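Local coordinates for protein ectoine hydroxylase (Sphingopyxis alaskensis, PDB 4MHR) that catalyses the iron- and 2-oxoglutarate-dependent hydroxylation of L-ectoine to 5-hydroxyectoine, a compatible solute that protects cells against extreme osmotic stress, at residues Val66-Leu69 with Gln70-Ala73; Ala115-Arg118 with Leu119-Ala123; His152-Phe155 with Glu156-Val160; Ala177-Thr180 with Pro181-Pro185. All blocks are in the same frame, centred on the assembly; numbering follows the deposited sequence.

Contact 1 (Val66-Leu69 with Gln70-Ala73)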
ATOM      1  N   VAL A  66       8.518  13.429  12.008  1.00 31.01           N
ATOM      2  CA  VAL A  66       8.770  13.390  10.542  1.00 30.59           C
ATOM      3  C   VAL A  66      10.257  13.440  10.230  1.00 30.25           C
ATOM      4  O   VAL A  66      10.748  12.642   9.443  1.00 28.25           O
ATOM      5  CB  VAL A  66       7.983  14.505   9.780  1.00 30.52           C
ATOM      6  CG1 VAL A  66       8.378  14.610   8.303  1.00 34.28           C
ATOM      7  CG2 VAL A  66       6.493  14.289   9.882  1.00 32.88           C
ATOM      8  N   ALA A  67      10.974  14.410  10.813  1.00 35.56           N
ATOM      9  CA  ALA A  67      12.439  14.547  10.578  1.00 36.59           C
ATOM     10  C   ALA A  67      13.162  13.259  11.002  1.00 33.24           C
ATOM     11  O   ALA A  67      14.039  12.729  10.318  1.00 31.28           O
ATOM     12  CB  ALA A  67      12.988  15.781  11.322  1.00 36.17           C
ATOM     13  N   PHE A  68      12.706  12.671  12.090  1.00 33.85           N
ATOM     14  CA  PHE A  68      13.265  11.417  12.551  1.00 33.23           C
ATOM     15  C   PHE A  68      13.019  10.248  11.629  1.00 35.77           C
ATOM     16  O   PHE A  68      13.898   9.402  11.433  1.00 34.87           O
ATOM     17  CB  PHE A  68      12.615  11.104  13.891  1.00 37.85           C
ATOM     18  CG  PHE A  68      13.042   9.797  14.516  1.00 43.21           C
ATOM     19  CD1 PHE A  68      14.346   9.626  14.990  1.00 53.36           C
ATOM     20  CD2 PHE A  68      12.105   8.812  14.813  1.00 49.68           C
ATOM     21  CE1 PHE A  68      14.727   8.456  15.654  1.00 51.24           C
ATOM     22  CE2 PHE A  68      12.474   7.642  15.499  1.00 54.01           C
ATOM     23  CZ  PHE A  68      13.789   7.467  15.907  1.00 54.48           C
ATOM     24  N   LEU A  69      11.801  10.135  11.098  1.00 35.00           N
ATOM     25  CA  LEU A  69      11.535   9.101  10.080  1.00 31.02           C
ATOM     26  C   LEU A  69      12.375   9.365   8.830  1.00 28.48           C
ATOM     27  O   LEU A  69      12.868   8.430   8.217  1.00 30.81           O
ATOM     28  CB  LEU A  69      10.047   9.069   9.693  1.00 32.22           C
ATOM     29  CG  LEU A  69       9.039   8.697  10.805  1.00 30.30           C
ATOM     30  CD1 LEU A  69       7.638   8.898  10.235  1.00 30.26           C
ATOM     31  CD2 LEU A  69       9.270   7.258  11.235  1.00 31.94           C
ATOM     32  N   GLN A  70      12.494  10.626   8.408  1.00 30.06           N
ATOM     33  CA  GLN A  70      13.325  10.950   7.219  1.00 31.27           C
ATOM     34  C   GLN A  70      14.809  10.503   7.388  1.00 36.30           C
ATOM     35  O   GLN A  70      15.389   9.880   6.512  1.00 34.62           O
ATOM     36  CB  GLN A  70      13.255  12.417   6.889  1.00 32.58           C
ATOM     37  CG  GLN A  70      11.889  12.831   6.359  1.00 33.07           C
ATOM     38  CD  GLN A  70      11.774  14.316   6.165  1.00 35.42           C
ATOM     39  OE1 GLN A  70      12.086  15.080   7.061  1.00 39.97           O
ATOM     40  NE2 GLN A  70      11.297  14.732   5.019  1.00 31.91           N
ATOM     41  N   LYS A  71      15.372  10.805   8.546  1.00 40.88           N
ATOM     42  CA  LYS A  71      16.760  10.422   8.916  1.00 43.61           C
ATOM     43  C   LYS A  71      16.936   8.924   8.933  1.00 37.11           C
ATOM     44  O   LYS A  71      17.844   8.412   8.250  1.00 34.71           O
ATOM     45  CB  LYS A  71      17.129  11.004  10.296  1.00 51.45           C
ATOM     46  CG  LYS A  71      18.615  10.864  10.688  1.00 66.34           C
ATOM     47  CD  LYS A  71      18.822  10.230  12.086  1.00 77.13           C
ATOM     48  CE  LYS A  71      18.282   8.786  12.138  1.00 82.57           C
ATOM     49  NZ  LYS A  71      18.528   8.010  13.387  1.00 79.15           N
ATOM     50  N   ALA A  72      16.025   8.188   9.600  1.00 35.61           N
ATOM     51  CA  ALA A  72      16.086   6.751   9.566  1.00 33.54           C
ATOM     52  C   ALA A  72      16.029   6.214   8.158  1.00 39.97           C
ATOM     53  O   ALA A  72      16.835   5.325   7.802  1.00 39.63           O
ATOM     54  CB  ALA A  72      15.032   6.077  10.434  1.00 38.71           C
ATOM     55  N   ALA A  73      15.095   6.716   7.334  1.00 35.95           N
ATOM     56  CA  ALA A  73      14.974   6.182   5.987  1.00 34.75           C
ATOM     57  C   ALA A  73      16.258   6.502   5.214  1.00 36.03           C
ATOM     58  O   ALA A  73      16.717   5.681   4.450  1.00 35.51           O
ATOM     59  CB  ALA A  73      13.768   6.774   5.222  1.00 31.49           C
TER
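Val66 O receives Gln70 N at 2.9 Å, the first of four successive i to i+4 bonds that run on through Ala67 O with Lys71 N and Phe68 O with Ala72 N to Leu69 O with Ala73 N, so the eight residues form two regular turns of one alpha helix. The side chain of Gln70 does most of the touching. With CG anti to its own carbonyl carbon (chi1 -69°) and the chain extended beyond, it runs back along the preceding turn: CG lies 3.3 Å from Val66 O, and OE1 comes to 3.6 Å from Ala67 CA. The branch of Val66 turned to meet it is CG1, which sits 3.9 Å from Gln70 OE1, the two side chains crossing at a slant. In this cupin-fold dioxygenase helix 63-78 packs on helix 108-115 and on loops, and Gln70 makes the polar link to one of them, its NE2 giving a hydrogen bond to Leu176 O, just after strand 169-175. With an alanine here, the carbonyl of Leu176 would probably lose its donor and a gap would open beside Val66 CG1. On another side of the helix, Phe68 and Leu69 pack against Val109 of helix 108-115, and Ala72 touches the same valine. Leu69 also reaches Leu113. Lys71, bent at its second and third torsions, brings NZ to 4.4 Å from Phe68 CE1, obliquely to the ring. The methyl of Ala73 rests 3.5 Å from Leu69 O and touches Leu176.

Contact 2 (Ala115-Arg118 with Leu119-Ala123); sequences ADAR and LADVA
Asp121 turns CG anti to its carbonyl carbon (chi1 -78°), which sets its carboxylate beside Ala117, with OD2 3.9 Å from Ala117 CB. A similar first torsion in Arg118, followed by a bend at chi3, curls the guanidinium back to Asp116. There the arginine grips the carboxylate side-on: NE meets Asp116 OD2 at 2.8 Å, and NH2 meets Asp116 OD1 at 3.1 Å from above the carboxylate plane. Arg118 N also gives its hydrogen to Asp116 OD2, at 3.0 Å, and arrives from the opposite face to NE, so this one oxygen holds both the backbone and the side chain of the same residue. A leucine in place of Arg118 would probably leave the Asp116 carboxylate without its two-pronged mate and Glu65 without the salt bridge from NH2. Arg112 is a further salt-bridge partner of Asp116, and Arg124 and Arg305 pair with Asp121. The cap residue's own carbonyl, Asp116 O, accepts twice, from Ala120 N at 2.7 Å and from Leu119 N at 2.8 Å, the latter well above the carbonyl plane. Leu119 packs on Val244, Leu269 and Met172 of three strands, while Val122 CG2 lies 3.6 Å from Arg118 O. The arrangement is a classic aspartate N-cap, opening helix 117-127 where it lies against the main beta sheet of the cupin core.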
ATOM      1  N   ALA A 115       3.662  -0.111  14.066  1.00 28.59           N
ATOM      2  CA  ALA A 115       2.863  -0.460  15.268  1.00 28.01           C
ATOM      3  C   ALA A 115       2.167   0.735  15.840  1.00 28.51           C
ATOM      4  O   ALA A 115       1.369   0.620  16.773  1.00 29.42           O
ATOM      5  CB  ALA A 115       3.758  -1.136  16.376  1.00 32.69           C
ATOM      6  N   ASP A 116       2.491   1.920  15.375  1.00 27.19           N
ATOM      7  CA  ASP A 116       1.957   3.081  16.034  1.00 28.99           C
ATOM      8  C   ASP A 116       0.413   3.165  15.917  1.00 32.97           C
ATOM      9  O   ASP A 116      -0.182   2.933  14.849  1.00 30.13           O
ATOM     10  CB  ASP A 116       2.589   4.317  15.426  1.00 28.76           C
ATOM     11  CG  ASP A 116       2.285   5.558  16.199  1.00 35.84           C
ATOM     12  OD1 ASP A 116       3.141   5.885  17.049  1.00 36.77           O
ATOM     13  OD2 ASP A 116       1.243   6.241  15.945  1.00 35.76           O
ATOM     14  N   ALA A 117      -0.219   3.484  17.015  1.00 33.48           N
ATOM     15  CA  ALA A 117      -1.664   3.563  17.115  1.00 35.08           C
ATOM     16  C   ALA A 117      -2.307   4.486  16.053  1.00 34.84           C
ATOM     17  O   ALA A 117      -3.395   4.210  15.566  1.00 30.49           O
ATOM     18  CB  ALA A 117      -2.035   4.066  18.494  1.00 37.88           C
ATOM     19  N   ARG A 118      -1.627   5.554  15.675  1.00 28.86           N
ATOM     20  CA  ARG A 118      -2.186   6.463  14.713  1.00 29.31           C
ATOM     21  C   ARG A 118      -2.335   5.758  13.359  1.00 31.58           C
ATOM     22  O   ARG A 118      -3.140   6.217  12.583  1.00 28.26           O
ATOM     23  CB  ARG A 118      -1.326   7.716  14.537  1.00 30.96           C
ATOM     24  CG  ARG A 118      -1.380   8.682  15.700  1.00 36.49           C
ATOM     25  CD  ARG A 118      -0.224   9.686  15.645  1.00 36.37           C
ATOM     26  NE  ARG A 118       1.004   9.048  16.076  1.00 33.33           N
ATOM     27  CZ  ARG A 118       2.139   9.693  16.349  1.00 30.87           C
ATOM     28  NH1 ARG A 118       2.228  11.028  16.227  1.00 32.29           N
ATOM     29  NH2 ARG A 118       3.168   8.989  16.756  1.00 31.20           N
ATOM     30  N   LEU A 119      -1.545   4.697  13.092  1.00 24.87           N
ATOM     31  CA  LEU A 119      -1.689   3.889  11.900  1.00 29.16           C
ATOM     32  C   LEU A 119      -2.484   2.624  12.200  1.00 28.85           C
ATOM     33  O   LEU A 119      -3.578   2.360  11.604  1.00 23.61           O
ATOM     34  CB  LEU A 119      -0.322   3.596  11.255  1.00 27.89           C
ATOM     35  CG  LEU A 119       0.500   4.833  10.921  1.00 29.31           C
ATOM     36  CD1 LEU A 119       1.736   4.445  10.149  1.00 29.69           C
ATOM     37  CD2 LEU A 119      -0.330   5.876  10.098  1.00 30.45           C
ATOM     38  N   ALA A 120      -1.966   1.827  13.126  1.00 26.47           N
ATOM     39  CA  ALA A 120      -2.514   0.482  13.338  1.00 24.46           C
ATOM     40  C   ALA A 120      -3.979   0.419  13.833  1.00 26.33           C
ATOM     41  O   ALA A 120      -4.668  -0.551  13.483  1.00 24.75           O
ATOM     42  CB  ALA A 120      -1.619  -0.364  14.246  1.00 30.07           C
ATOM     43  N   ASP A 121      -4.419   1.349  14.696  1.00 26.32           N
ATOM     44  CA  ASP A 121      -5.824   1.416  15.117  1.00 28.07           C
ATOM     45  C   ASP A 121      -6.770   1.802  13.982  1.00 25.80           C
ATOM     46  O   ASP A 121      -7.911   1.361  13.960  1.00 23.26           O
ATOM     47  CB  ASP A 121      -6.075   2.381  16.283  1.00 28.75           C
ATOM     48  CG  ASP A 121      -5.641   1.757  17.626  1.00 32.36           C
ATOM     49  OD1 ASP A 121      -5.372   0.589  17.606  1.00 31.79           O
ATOM     50  OD2 ASP A 121      -5.526   2.441  18.623  1.00 33.35           O
ATOM     51  N   VAL A 122      -6.269   2.549  13.038  1.00 22.31           N
ATOM     52  CA  VAL A 122      -7.086   2.868  11.838  1.00 24.22           C
ATOM     53  C   VAL A 122      -7.219   1.622  10.994  1.00 26.65           C
ATOM     54  O   VAL A 122      -8.333   1.267  10.532  1.00 22.77           O
ATOM     55  CB  VAL A 122      -6.482   4.054  11.070  1.00 22.54           C
ATOM     56  CG1 VAL A 122      -7.188   4.296   9.787  1.00 22.60           C
ATOM     57  CG2 VAL A 122      -6.545   5.383  11.851  1.00 24.03           C
ATOM     58  N   ALA A 123      -6.113   0.877  10.864  1.00 27.91           N
ATOM     59  CA  ALA A 123      -6.196  -0.410  10.201  1.00 25.37           C
ATOM     60  C   ALA A 123      -7.170  -1.383  10.881  1.00 23.76           C
ATOM     61  O   ALA A 123      -7.923  -2.122  10.191  1.00 22.85           O
ATOM     62  CB  ALA A 123      -4.849  -1.101  10.096  1.00 24.15           C
TER

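Contact 3 (His152-Phe155 with Glu156-Val160)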
ATOM      1  N   HIS A 152      -2.197  -1.153 -11.502  1.00 29.61           N
ATOM      2  CA  HIS A 152      -2.524  -2.467 -10.988  1.00 30.99           C
ATOM      3  C   HIS A 152      -3.356  -2.305  -9.699  1.00 28.81           C
ATOM      4  O   HIS A 152      -3.431  -1.202  -9.060  1.00 26.12           O
ATOM      5  CB  HIS A 152      -1.225  -3.269 -10.670  1.00 33.06           C
ATOM      6  CG  HIS A 152      -0.343  -2.571  -9.675  1.00 36.82           C
ATOM      7  ND1 HIS A 152       0.256  -1.349  -9.949  1.00 39.48           N
ATOM      8  CD2 HIS A 152      -0.061  -2.841  -8.375  1.00 40.80           C
ATOM      9  CE1 HIS A 152       0.922  -0.923  -8.884  1.00 38.24           C
ATOM     10  NE2 HIS A 152       0.745  -1.810  -7.914  1.00 46.29           N
ATOM     11  N   SER A 153      -4.007  -3.412  -9.390  1.00 27.12           N
ATOM     12  CA  SER A 153      -4.647  -3.666  -8.119  1.00 26.99           C
ATOM     13  C   SER A 153      -3.723  -4.587  -7.341  1.00 24.51           C
ATOM     14  O   SER A 153      -3.478  -5.687  -7.747  1.00 23.21           O
ATOM     15  CB  SER A 153      -5.958  -4.394  -8.325  1.00 26.29           C
ATOM     16  OG  SER A 153      -6.366  -4.992  -7.038  1.00 25.87           O
ATOM     17  N   ASP A 154      -3.235  -4.171  -6.215  1.00 25.43           N
ATOM     18  CA  ASP A 154      -2.433  -5.070  -5.384  1.00 25.13           C
ATOM     19  C   ASP A 154      -3.154  -6.360  -5.069  1.00 25.16           C
ATOM     20  O   ASP A 154      -2.526  -7.425  -5.033  1.00 27.08           O
ATOM     21  CB  ASP A 154      -2.114  -4.390  -4.048  1.00 25.67           C
ATOM     22  CG  ASP A 154      -1.176  -3.178  -4.203  1.00 33.47           C
ATOM     23  OD1 ASP A 154      -0.336  -3.177  -5.117  1.00 31.83           O
ATOM     24  OD2 ASP A 154      -1.282  -2.259  -3.376  1.00 30.46           O
ATOM     25  N   PHE A 155      -4.482  -6.293  -4.876  1.00 25.70           N
ATOM     26  CA  PHE A 155      -5.187  -7.470  -4.422  1.00 26.51           C
ATOM     27  C   PHE A 155      -5.129  -8.566  -5.469  1.00 27.51           C
ATOM     28  O   PHE A 155      -5.082  -9.747  -5.146  1.00 26.42           O
ATOM     29  CB  PHE A 155      -6.599  -7.154  -4.004  1.00 27.41           C
ATOM     30  CG  PHE A 155      -7.413  -8.403  -3.717  1.00 25.16           C
ATOM     31  CD1 PHE A 155      -7.216  -9.088  -2.516  1.00 23.16           C
ATOM     32  CD2 PHE A 155      -8.312  -8.907  -4.684  1.00 23.99           C
ATOM     33  CE1 PHE A 155      -7.919 -10.249  -2.252  1.00 25.06           C
ATOM     34  CE2 PHE A 155      -9.028 -10.074  -4.425  1.00 27.27           C
ATOM     35  CZ  PHE A 155      -8.798 -10.750  -3.205  1.00 26.17           C
ATOM     36  N   GLU A 156      -5.169  -8.202  -6.756  1.00 28.38           N
ATOM     37  CA  GLU A 156      -5.199  -9.229  -7.808  1.00 26.47           C
ATOM     38  C   GLU A 156      -3.914 -10.071  -7.738  1.00 26.94           C
ATOM     39  O   GLU A 156      -3.980 -11.306  -7.858  1.00 29.03           O
ATOM     40  CB  GLU A 156      -5.411  -8.646  -9.198  1.00 30.42           C
ATOM     41  CG  GLU A 156      -5.768  -9.651 -10.299  1.00 31.83           C
ATOM     42  CD  GLU A 156      -4.537 -10.278 -11.006  1.00 36.63           C
ATOM     43  OE1 GLU A 156      -3.429  -9.871 -10.697  1.00 29.41           O
ATOM     44  OE2 GLU A 156      -4.722 -11.233 -11.831  1.00 30.45           O
ATOM     45  N   THR A 157      -2.773  -9.411  -7.475  1.00 27.37           N
ATOM     46  CA  THR A 157      -1.538 -10.130  -7.198  1.00 30.46           C
ATOM     47  C   THR A 157      -1.520 -10.888  -5.887  1.00 31.50           C
ATOM     48  O   THR A 157      -1.101 -12.063  -5.845  1.00 31.28           O
ATOM     49  CB  THR A 157      -0.346  -9.205  -7.278  1.00 34.48           C
ATOM     50  OG1 THR A 157      -0.259  -8.756  -8.616  1.00 34.75           O
ATOM     51  CG2 THR A 157       0.995  -9.878  -6.830  1.00 37.19           C
ATOM     52  N   TRP A 158      -1.913 -10.229  -4.807  1.00 31.57           N
ATOM     53  CA  TRP A 158      -1.926 -10.886  -3.506  1.00 31.49           C
ATOM     54  C   TRP A 158      -2.797 -12.158  -3.520  1.00 28.65           C
ATOM     55  O   TRP A 158      -2.450 -13.160  -2.932  1.00 28.17           O
ATOM     56  CB  TRP A 158      -2.308  -9.913  -2.381  1.00 29.26           C
ATOM     57  CG  TRP A 158      -1.330  -8.801  -2.222  1.00 27.51           C
ATOM     58  CD1 TRP A 158      -0.006  -8.791  -2.671  1.00 30.75           C
ATOM     59  CD2 TRP A 158      -1.553  -7.515  -1.625  1.00 27.09           C
ATOM     60  NE1 TRP A 158       0.587  -7.602  -2.376  1.00 29.90           N
ATOM     61  CE2 TRP A 158      -0.322  -6.788  -1.726  1.00 28.02           C
ATOM     62  CE3 TRP A 158      -2.676  -6.886  -1.057  1.00 27.96           C
ATOM     63  CZ2 TRP A 158      -0.172  -5.481  -1.242  1.00 27.81           C
ATOM     64  CZ3 TRP A 158      -2.563  -5.570  -0.602  1.00 28.12           C
ATOM     65  CH2 TRP A 158      -1.309  -4.860  -0.703  1.00 29.00           C
ATOM     66  N   HIS A 159      -3.892 -12.112  -4.210  1.00 25.33           N
ATOM     67  CA  HIS A 159      -4.780 -13.227  -4.287  1.00 31.05           C
ATOM     68  C   HIS A 159      -4.172 -14.338  -5.189  1.00 35.13           C
ATOM     69  O   HIS A 159      -3.950 -15.468  -4.737  1.00 30.94           O
ATOM     70  CB  HIS A 159      -6.083 -12.742  -4.870  1.00 31.00           C
ATOM     71  CG  HIS A 159      -7.108 -13.815  -5.034  1.00 31.59           C
ATOM     72  ND1 HIS A 159      -7.764 -14.395  -3.962  1.00 33.64           N
ATOM     73  CD2 HIS A 159      -7.560 -14.443  -6.139  1.00 30.05           C
ATOM     74  CE1 HIS A 159      -8.604 -15.304  -4.423  1.00 33.99           C
ATOM     75  NE2 HIS A 159      -8.509 -15.341  -5.739  1.00 30.70           N
ATOM     76  N   VAL A 160      -3.890 -13.988  -6.444  1.00 34.21           N
ATOM     77  CA  VAL A 160      -3.416 -14.968  -7.450  1.00 35.06           C
ATOM     78  C   VAL A 160      -2.070 -15.540  -7.045  1.00 38.35           C
ATOM     79  O   VAL A 160      -1.881 -16.771  -7.071  1.00 34.77           O
ATOM     80  CB  VAL A 160      -3.321 -14.396  -8.870  1.00 36.52           C
ATOM     81  CG1 VAL A 160      -2.596 -15.394  -9.819  1.00 41.40           C
ATOM     82  CG2 VAL A 160      -4.700 -14.119  -9.382  1.00 36.00           C
TER
HETATM   83  O   HOH W   1      -1.578  -6.629  -9.422  1.00 37.62           O
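Asp154 O accepts Trp158 N at 2.9 Å along a nearly straight bond, and Phe155 O accepts His159 N at 2.8 Å, in the first turn of helix 154-162. Ser153 is the N-cap; its OG takes weak bonds from Phe155 N and Glu156 N and is also hydrogen-bonded to Asn250. The Trp158 indole, with CG anti to the carbonyl carbon (chi1 -63°), folds back beside Asp154, both side chains pointing the same way. Asp154 CB stands over the six-membered ring, 3.5 Å from its centroid, in a CH-pi contact, and the carboxylate plane is turned 29° from the ring. Asp154 O in turn lies 3.4 Å from Trp158 CG, over the ring. His152 and Asp154 belong, with His253, to the facial triad of two histidines and a carboxylate that binds iron in the working enzyme; this structure is the apo form. Trp158 is important for stabilising ectoine. The indole thus packs directly on an iron-binding residue, and the side chain of Gln135, which binds L-ectoine, comes within about 4 Å of the indole between nearest atoms. A second pair follows one residue on: His159 CB sits over the Phe155 ring, 4.0 Å from its centroid, whereas the two rings are near parallel but slid apart. His159 is held at both nitrogens, by Met164 O and Asp11. A water links Ser153 O, at 2.7 Å, to Thr157 OG1.

Contact 4 (Ala177-Thr180 with Pro181-Pro185)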
ATOM      1  N   ALA A 177       9.258  12.320   1.411  1.00 32.53           N
ATOM      2  CA  ALA A 177       9.666  13.440   0.593  1.00 39.00           C
ATOM      3  C   ALA A 177       8.358  13.925   0.051  1.00 43.07           C
ATOM      4  O   ALA A 177       7.458  13.073  -0.269  1.00 42.93           O
ATOM      5  CB  ALA A 177      10.523  12.970  -0.549  1.00 35.30           C
ATOM      6  N   GLU A 178       8.266  15.242  -0.095  1.00 40.29           N
ATOM      7  CA  GLU A 178       7.059  15.899  -0.637  1.00 47.81           C
ATOM      8  C   GLU A 178       6.632  15.307  -1.968  1.00 43.68           C
ATOM      9  O   GLU A 178       7.469  15.151  -2.883  1.00 44.84           O
ATOM     10  CB  GLU A 178       7.265  17.419  -0.871  1.00 44.61           C
ATOM     11  CG  GLU A 178       6.231  18.085  -1.816  1.00 56.73           C
ATOM     12  CD  GLU A 178       5.135  18.895  -1.132  1.00 70.96           C
ATOM     13  OE1 GLU A 178       5.419  19.483  -0.073  1.00 75.11           O
ATOM     14  OE2 GLU A 178       3.982  18.957  -1.655  1.00 79.84           O
ATOM     15  N   ASN A 179       5.329  15.040  -2.069  1.00 37.49           N
ATOM     16  CA  ASN A 179       4.684  14.807  -3.363  1.00 42.64           C
ATOM     17  C   ASN A 179       3.929  15.999  -3.874  1.00 45.52           C
ATOM     18  O   ASN A 179       3.043  16.501  -3.138  1.00 35.47           O
ATOM     19  CB  ASN A 179       3.755  13.599  -3.293  1.00 48.33           C
ATOM     20  CG  ASN A 179       4.516  12.314  -3.619  1.00 48.47           C
ATOM     21  OD1 ASN A 179       5.436  12.318  -4.439  1.00 65.71           O
ATOM     22  ND2 ASN A 179       4.152  11.259  -3.013  1.00 48.87           N
ATOM     23  N   THR A 180       4.287  16.420  -5.114  1.00 40.22           N
ATOM     24  CA  THR A 180       3.691  17.550  -5.773  1.00 45.73           C
ATOM     25  C   THR A 180       2.929  17.014  -6.946  1.00 44.31           C
ATOM     26  O   THR A 180       2.919  15.799  -7.231  1.00 38.61           O
ATOM     27  CB  THR A 180       4.705  18.596  -6.254  1.00 47.89           C
ATOM     28  OG1 THR A 180       5.249  18.203  -7.519  1.00 47.93           O
ATOM     29  CG2 THR A 180       5.838  18.772  -5.238  1.00 47.93           C
ATOM     30  N   PRO A 181       2.273  17.907  -7.651  1.00 43.92           N
ATOM     31  CA  PRO A 181       1.603  17.379  -8.818  1.00 48.16           C
ATOM     32  C   PRO A 181       2.626  16.886  -9.905  1.00 42.53           C
ATOM     33  O   PRO A 181       2.239  16.118 -10.776  1.00 44.04           O
ATOM     34  CB  PRO A 181       0.736  18.553  -9.269  1.00 46.72           C
ATOM     35  CG  PRO A 181       0.615  19.408  -8.041  1.00 43.72           C
ATOM     36  CD  PRO A 181       1.928  19.312  -7.384  1.00 48.43           C
ATOM     37  N   HIS A 182       3.907  17.250  -9.780  1.00 40.13           N
ATOM     38  CA  HIS A 182       4.853  17.154 -10.923  1.00 39.03           C
ATOM     39  C   HIS A 182       5.841  16.023 -10.869  1.00 36.47           C
ATOM     40  O   HIS A 182       6.431  15.687 -11.930  1.00 33.98           O
ATOM     41  CB  HIS A 182       5.650  18.406 -11.073  1.00 39.03           C
ATOM     42  CG  HIS A 182       4.816  19.644 -11.026  1.00 36.92           C
ATOM     43  ND1 HIS A 182       3.822  19.891 -11.937  1.00 39.04           N
ATOM     44  CD2 HIS A 182       4.794  20.664 -10.146  1.00 36.84           C
ATOM     45  CE1 HIS A 182       3.210  21.012 -11.607  1.00 40.90           C
ATOM     46  NE2 HIS A 182       3.809  21.517 -10.550  1.00 39.10           N
ATOM     47  N   ASN A 183       6.056  15.453  -9.677  1.00 32.53           N
ATOM     48  CA  ASN A 183       7.109  14.440  -9.533  1.00 32.19           C
ATOM     49  C   ASN A 183       6.599  12.991  -9.572  1.00 32.68           C
ATOM     50  O   ASN A 183       7.121  12.132  -8.921  1.00 32.58           O
ATOM     51  CB  ASN A 183       8.043  14.713  -8.343  1.00 33.84           C
ATOM     52  CG  ASN A 183       7.372  14.576  -6.971  1.00 33.74           C
ATOM     53  OD1 ASN A 183       6.182  14.744  -6.822  1.00 34.87           O
ATOM     54  ND2 ASN A 183       8.176  14.355  -5.971  1.00 33.92           N
ATOM     55  N   GLY A 184       5.540  12.757 -10.318  1.00 33.27           N
ATOM     56  CA  GLY A 184       4.944  11.419 -10.409  1.00 34.20           C
ATOM     57  C   GLY A 184       4.358  10.899  -9.091  1.00 33.81           C
ATOM     58  O   GLY A 184       4.702   9.858  -8.666  1.00 30.80           O
ATOM     59  N   PRO A 185       3.430  11.633  -8.472  1.00 33.76           N
ATOM     60  CA  PRO A 185       2.724  11.098  -7.277  1.00 34.28           C
ATOM     61  C   PRO A 185       1.847   9.888  -7.628  1.00 34.18           C
ATOM     62  O   PRO A 185       1.487   9.663  -8.788  1.00 28.65           O
ATOM     63  CB  PRO A 185       1.821  12.264  -6.873  1.00 34.94           C
ATOM     64  CG  PRO A 185       1.475  12.940  -8.194  1.00 33.91           C
ATOM     65  CD  PRO A 185       2.762  12.827  -9.029  1.00 31.48           C
TER
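Thr180 OG1 accepts His182 N at 2.8 Å, an ST turn that folds the chain round Pro181, and Thr180 N donates to Asn183 OD1 at 3.1 Å in a nearly straight bond. The other end of that amide is used as well: Asn183 ND2 gives a hydrogen bond of 3.3 Å to Glu178 O, lying in the carbonyl plane, and has a further weak one to Phe262 O. Asn183 can do this because CG is placed between its backbone N and carbonyl carbon (chi1 67°), which turns the amide back over the loop. Thr180 uses the same kind of torsion to direct OG1 at the backbone of His182. The two asparagines cross at about a right angle, with amide planes 67° apart; Asn179 OD1 takes its hydrogen bond from Arg264. Farther out, Pro185 CG lies 3.3 Å from Thr180 O, and Pro185 CB comes to 4.2 Å from Asn179 CG. Between Asn183 and Pro185, Gly184 has positive phi, and its O accepts a hydrogen bond from NZ of Lys141, a 2-oxoglutarate-binding residue. Since Asn183 donates with one end of its amide and accepts with the other, a flip would set NH2 against the N-H of Thr180 and oxygen against Glu178 O, so the bonding pattern fixes the amide's rotation and ties the turn to the backbone preceding it.

How the contacts relate
Going from the N terminus, contact 1 spans two turns of helix 63-78, and contact 2 caps helix 117-127. Contact 3 follows strand 149-152 into helix 154-162 at the iron site, and contact 4 folds the loop between strands 169-175 and 187-188. Each is local, spanning a few residues; they lie in series, and none encloses or crosses another. Contacts 1 and 4 come closest, about 5 Å between nearest atoms, and Leu176, next to contact 4 in the chain, is hydrogen-bonded to Gln70 of contact 1. Contact 2 lies against the main sheet, while contact 3, about 30 Å from contact 1 between centres, occupies the far side of the chain's centre.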